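Long-range contacts in MMACHC-like protein (Caenorhabditis elegans, PDB 5UJC), which binds cobalamins and probably removes their upper ligand by flavin-dependent decyanation or glutathione-dependent dealkylation, so processing vitamin B12 inside the cell: residues A[24-29]-A[57-62]; A[181-186]-A[239-244]. All blocks are in the same frame, centred on the assembly; numbering follows the deposited sequence.

Contact 1 (A[24-29]-A[57-62]); sequences GFESHM and LILSTP
The imidazole of His28 rests against Leu59 CD2, and the carboxylate of Glu26 against both Leu59 methyls. In the ring plane of His28, at the edge, NE2 donates to Glu26 OE1 at 2.8 Å, and Leu57 O also lies by the ring edge. Leu59 CD2 approaches the ring obliquely, 3.9 Å from His28 NE2. OE1 is met on its anti side, 32° out of the carboxylate plane. The phenyl ring of Phe25 likewise meets Ile58 CG2 obliquely, with 4.1 Å from CD1.

Glu26 and Leu59 lie alongside each other and point the same way. Leu59 holds CG between its backbone N and carbonyl carbon (chi1 61°), a turn that brings CD1 to 3.6 Å from Glu26 OE1. The Thr61 side chain crosses that of Glu26 at about a right angle, CG2 touching Glu26 CG.

These side chains ride on antiparallel strands whose Glu26–Leu59 and His28–Leu57 pairs are hydrogen-bonded. Glu26 O accepts from Leu59 N at 2.9 Å, and beyond the strand end Thr61 N still reaches Gly24 O at 2.8 Å. A water 2.9 Å from Thr61 OG1 bonds only weakly to Phe25 O.

Glu26 OE1 is also hydrogen-bonded to His177, while Ser27 and Ser60 engage Asp16 and Arg187 on the other face. With two imidazoles on one oxygen, the carboxylate is probably kept ionised, and Leu59 shields the His28–Glu26 bond on one side.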
# COMPACT_ATOMS: atom_id res chain seq x y z
N GLY A 24 3.99 -11.66 2.40
CA GLY A 24 3.60 -10.60 1.52
C GLY A 24 3.66 -9.20 2.04
O GLY A 24 2.97 -8.34 1.52
N PHE A 25 4.60 -8.92 2.95
CA PHE A 25 4.82 -7.53 3.42
C PHE A 25 6.26 -7.10 3.22
O PHE A 25 7.18 -7.91 3.33
CB PHE A 25 4.47 -7.42 4.91
CG PHE A 25 3.03 -7.72 5.21
CD1 PHE A 25 2.06 -6.74 5.05
CD2 PHE A 25 2.63 -8.99 5.64
CE1 PHE A 25 0.73 -7.01 5.33
CE2 PHE A 25 1.31 -9.26 5.91
CZ PHE A 25 0.35 -8.27 5.76
N GLU A 26 6.44 -5.79 3.02
CA GLU A 26 7.77 -5.15 3.04
C GLU A 26 7.68 -3.92 3.91
O GLU A 26 6.64 -3.26 3.93
CB GLU A 26 8.14 -4.62 1.64
CG GLU A 26 8.43 -5.61 0.59
CD GLU A 26 8.99 -4.94 -0.69
OE1 GLU A 26 8.97 -3.64 -0.85
OE2 GLU A 26 9.46 -5.68 -1.54
N SER A 27 8.80 -3.53 4.52
CA SER A 27 8.87 -2.25 5.22
C SER A 27 10.04 -1.44 4.75
O SER A 27 11.10 -1.98 4.37
CB SER A 27 8.88 -2.42 6.74
OG SER A 27 10.12 -2.86 7.21
N HIS A 28 9.86 -0.11 4.79
CA HIS A 28 10.86 0.84 4.33
C HIS A 28 10.92 2.02 5.31
O HIS A 28 9.89 2.63 5.62
CB HIS A 28 10.48 1.37 2.94
CG HIS A 28 10.35 0.29 1.92
ND1 HIS A 28 11.34 -0.00 1.03
CD2 HIS A 28 9.34 -0.57 1.66
CE1 HIS A 28 10.95 -1.00 0.25
NE2 HIS A 28 9.75 -1.38 0.64
N MET A 29 12.11 2.35 5.78
CA MET A 29 12.30 3.40 6.76
C MET A 29 12.41 4.76 6.08
O MET A 29 13.03 4.88 5.00
CB MET A 29 13.53 3.11 7.61
CG MET A 29 13.64 3.99 8.85
SD MET A 29 14.84 3.46 10.06
CE MET A 29 16.33 3.78 9.23
N LEU A 57 7.22 2.67 6.47
CA LEU A 57 6.18 2.40 5.49
C LEU A 57 6.07 0.89 5.29
O LEU A 57 7.03 0.25 4.93
CB LEU A 57 6.55 3.08 4.17
CG LEU A 57 5.66 2.79 2.97
CD1 LEU A 57 4.25 3.31 3.20
CD2 LEU A 57 6.26 3.36 1.70
N ILE A 58 4.84 0.38 5.43
CA ILE A 58 4.55 -1.04 5.23
C ILE A 58 3.72 -1.17 3.96
O ILE A 58 2.68 -0.48 3.79
CB ILE A 58 3.75 -1.63 6.41
CG1 ILE A 58 4.57 -1.50 7.74
CG2 ILE A 58 3.40 -3.06 6.12
CD1 ILE A 58 3.80 -1.81 9.01
N LEU A 59 4.19 -1.98 3.03
CA LEU A 59 3.43 -2.27 1.82
C LEU A 59 3.19 -3.75 1.68
O LEU A 59 3.89 -4.57 2.32
CB LEU A 59 4.09 -1.68 0.60
CG LEU A 59 5.46 -2.09 0.19
CD1 LEU A 59 5.40 -3.40 -0.58
CD2 LEU A 59 6.12 -1.01 -0.69
N SER A 60 2.16 -4.10 0.93
CA SER A 60 1.86 -5.49 0.62
C SER A 60 2.27 -5.84 -0.79
O SER A 60 2.14 -5.03 -1.71
CB SER A 60 0.37 -5.77 0.83
OG SER A 60 -0.44 -4.90 0.09
N THR A 61 2.69 -7.07 -0.97
CA THR A 61 3.10 -7.59 -2.26
C THR A 61 2.08 -8.69 -2.64
O THR A 61 1.13 -8.91 -1.89
CB THR A 61 4.54 -8.11 -2.18
OG1 THR A 61 4.57 -9.33 -1.44
CG2 THR A 61 5.43 -7.06 -1.48
N PRO A 62 2.25 -9.35 -3.80
CA PRO A 62 1.19 -10.27 -4.23
C PRO A 62 0.80 -11.35 -3.21
O PRO A 62 -0.38 -11.71 -3.11
CB PRO A 62 1.77 -10.90 -5.49
CG PRO A 62 2.62 -9.79 -6.06
CD PRO A 62 3.26 -9.18 -4.85
O HOH W 1 6.93 -9.39 0.20

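Contact 2 (A[181-186]-A[239-244])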
# COMPACT_ATOMS: atom_id res chain seq x y z
N GLY A 181 6.08 -3.86 -10.01
CA GLY A 181 5.33 -2.93 -10.88
C GLY A 181 4.19 -2.34 -10.09
O GLY A 181 4.41 -1.72 -9.06
N GLY A 182 2.96 -2.57 -10.56
CA GLY A 182 1.77 -2.18 -9.83
C GLY A 182 1.07 -3.31 -9.08
O GLY A 182 -0.05 -3.12 -8.58
N HIS A 183 1.74 -4.46 -8.94
CA HIS A 183 1.20 -5.62 -8.25
C HIS A 183 1.58 -5.55 -6.76
O HIS A 183 2.26 -6.43 -6.21
CB HIS A 183 1.73 -6.87 -8.88
CG HIS A 183 1.32 -7.05 -10.30
ND1 HIS A 183 0.12 -7.66 -10.65
CD2 HIS A 183 1.95 -6.76 -11.46
CE1 HIS A 183 0.03 -7.69 -11.96
NE2 HIS A 183 1.13 -7.16 -12.47
N PHE A 184 1.17 -4.46 -6.13
CA PHE A 184 1.45 -4.23 -4.72
C PHE A 184 0.50 -3.14 -4.24
O PHE A 184 -0.18 -2.50 -5.06
CB PHE A 184 2.93 -3.78 -4.51
CG PHE A 184 3.15 -2.30 -4.76
CD1 PHE A 184 3.26 -1.79 -6.06
CD2 PHE A 184 3.25 -1.42 -3.71
CE1 PHE A 184 3.42 -0.42 -6.27
CE2 PHE A 184 3.40 -0.05 -3.91
CZ PHE A 184 3.50 0.44 -5.20
N ALA A 185 0.46 -2.90 -2.93
CA ALA A 185 -0.26 -1.77 -2.38
C ALA A 185 0.43 -1.22 -1.17
O ALA A 185 1.07 -1.95 -0.43
CB ALA A 185 -1.68 -2.18 -2.03
N PHE A 186 0.26 0.08 -0.94
CA PHE A 186 0.68 0.66 0.32
C PHE A 186 -0.36 0.33 1.39
O PHE A 186 -1.53 0.26 1.10
CB PHE A 186 0.84 2.16 0.18
CG PHE A 186 1.86 2.56 -0.84
CD1 PHE A 186 3.22 2.37 -0.58
CD2 PHE A 186 1.48 3.06 -2.08
CE1 PHE A 186 4.17 2.76 -1.53
CE2 PHE A 186 2.44 3.46 -3.01
CZ PHE A 186 3.75 3.30 -2.74
N ARG A 239 6.91 -10.93 -10.78
CA ARG A 239 6.13 -11.32 -9.61
C ARG A 239 4.86 -10.47 -9.57
O ARG A 239 4.92 -9.24 -9.49
CB ARG A 239 6.96 -11.19 -8.34
CG ARG A 239 8.20 -12.09 -8.34
CD ARG A 239 9.17 -11.74 -7.21
NE ARG A 239 8.65 -12.15 -5.91
CZ ARG A 239 9.19 -11.80 -4.75
NH1 ARG A 239 10.28 -11.05 -4.72
NH2 ARG A 239 8.63 -12.19 -3.62
N ARG A 240 3.71 -11.13 -9.73
CA ARG A 240 2.46 -10.46 -10.06
C ARG A 240 1.32 -10.99 -9.20
O ARG A 240 1.40 -12.08 -8.64
CB ARG A 240 2.14 -10.71 -11.55
CG ARG A 240 3.19 -10.17 -12.49
CD ARG A 240 3.03 -10.64 -13.92
NE ARG A 240 1.87 -10.06 -14.57
CZ ARG A 240 0.77 -10.72 -14.90
NH1 ARG A 240 0.61 -12.02 -14.63
NH2 ARG A 240 -0.20 -10.07 -15.50
N TYR A 241 0.26 -10.20 -9.08
CA TYR A 241 -0.99 -10.68 -8.51
C TYR A 241 -1.48 -11.91 -9.30
O TYR A 241 -1.37 -11.94 -10.53
CB TYR A 241 -2.07 -9.62 -8.60
CG TYR A 241 -2.03 -8.43 -7.61
CD1 TYR A 241 -1.01 -8.27 -6.68
CD2 TYR A 241 -3.05 -7.51 -7.62
CE1 TYR A 241 -1.04 -7.21 -5.77
CE2 TYR A 241 -3.11 -6.47 -6.69
CZ TYR A 241 -2.11 -6.33 -5.77
OH TYR A 241 -2.17 -5.29 -4.84
N SER A 242 -2.11 -12.85 -8.61
CA SER A 242 -2.79 -13.95 -9.27
C SER A 242 -4.00 -13.45 -10.04
O SER A 242 -4.50 -12.34 -9.83
CB SER A 242 -3.24 -14.96 -8.24
OG SER A 242 -4.30 -14.44 -7.45
N THR A 243 -4.49 -14.31 -10.93
CA THR A 243 -5.74 -14.06 -11.60
C THR A 243 -6.88 -13.81 -10.60
O THR A 243 -7.67 -12.89 -10.76
CB THR A 243 -6.08 -15.24 -12.52
OG1 THR A 243 -5.04 -15.36 -13.49
CG2 THR A 243 -7.41 -15.08 -13.22
N THR A 244 -6.96 -14.65 -9.58
CA THR A 244 -7.97 -14.51 -8.56
C THR A 244 -7.87 -13.14 -7.88
O THR A 244 -8.89 -12.46 -7.67
CB THR A 244 -7.83 -15.62 -7.52
OG1 THR A 244 -7.96 -16.88 -8.17
CG2 THR A 244 -8.89 -15.51 -6.44
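The His183 ring meets Arg240 over one face and Tyr241 at its edge. Arg240 CB sits over that face, 3.7 Å from the imidazole centroid and 7° off the normal, a CH-pi contact. Farther out the two side chains run alongside, pointing the same way, with Arg240 CG 3.6 Å from His183 NE2. Both polar ends converge on Asp233, whose OD1 forms a hydrogen bond with NE2 and a salt bridge with Arg240 NE.

Tyr241 is met by the imidazole edge: the pair is an offset edge-to-face stack, centroids 5.5 Å apart and planes at 73°. His183 CA also packs over the phenol face, 4.0 Å from its centroid. His183 carries CG anti to its carbonyl carbon (chi1 -63°), turning the ring back over the Arg240–Tyr241 backbone. Replacing His183 with alanine would probably leave Asp233 OD1 without one partner and open a gap beside the Arg240 methylenes and the Tyr241 ring.

The phenol then reaches along the chain until OH lies 3.4 Å from Phe184 O; that hydroxyl is hydrogen-bonded to a tartrate, probably from the crystallisation liquor.

His183 centres an inverse gamma turn just ahead of strand 185-196, where Phe184, Ala185 and Phe186 line the methylcobalamin pocket. On the other side Ser242 caps helix 243-250 through Gln245 N, and Met246 of that helix touches both His183 and Tyr241.

From the N terminus, helix 5-18 leads into strand 25-31; the chain then passes through helix 32-39 and returns along strand 53-60, where contact 1 closes a loop of 27 intervening residues. Contact 2 opens much later, at 181-186, and closes 52 residues on at 239-244, after helix 212-225. The two loops therefore follow in series, neither nesting nor crossing. They meet in space because strand 53-60 lies between 25-31 and 185-196 in the antiparallel sheet: Ser60 N is 2.8 Å from Ala185 O, a probable hydrogen bond, and Pro62 CD packs against His183 O. Together they tie the outer strand 25-31, the sheet's interior and the segment leading into helix 243-250.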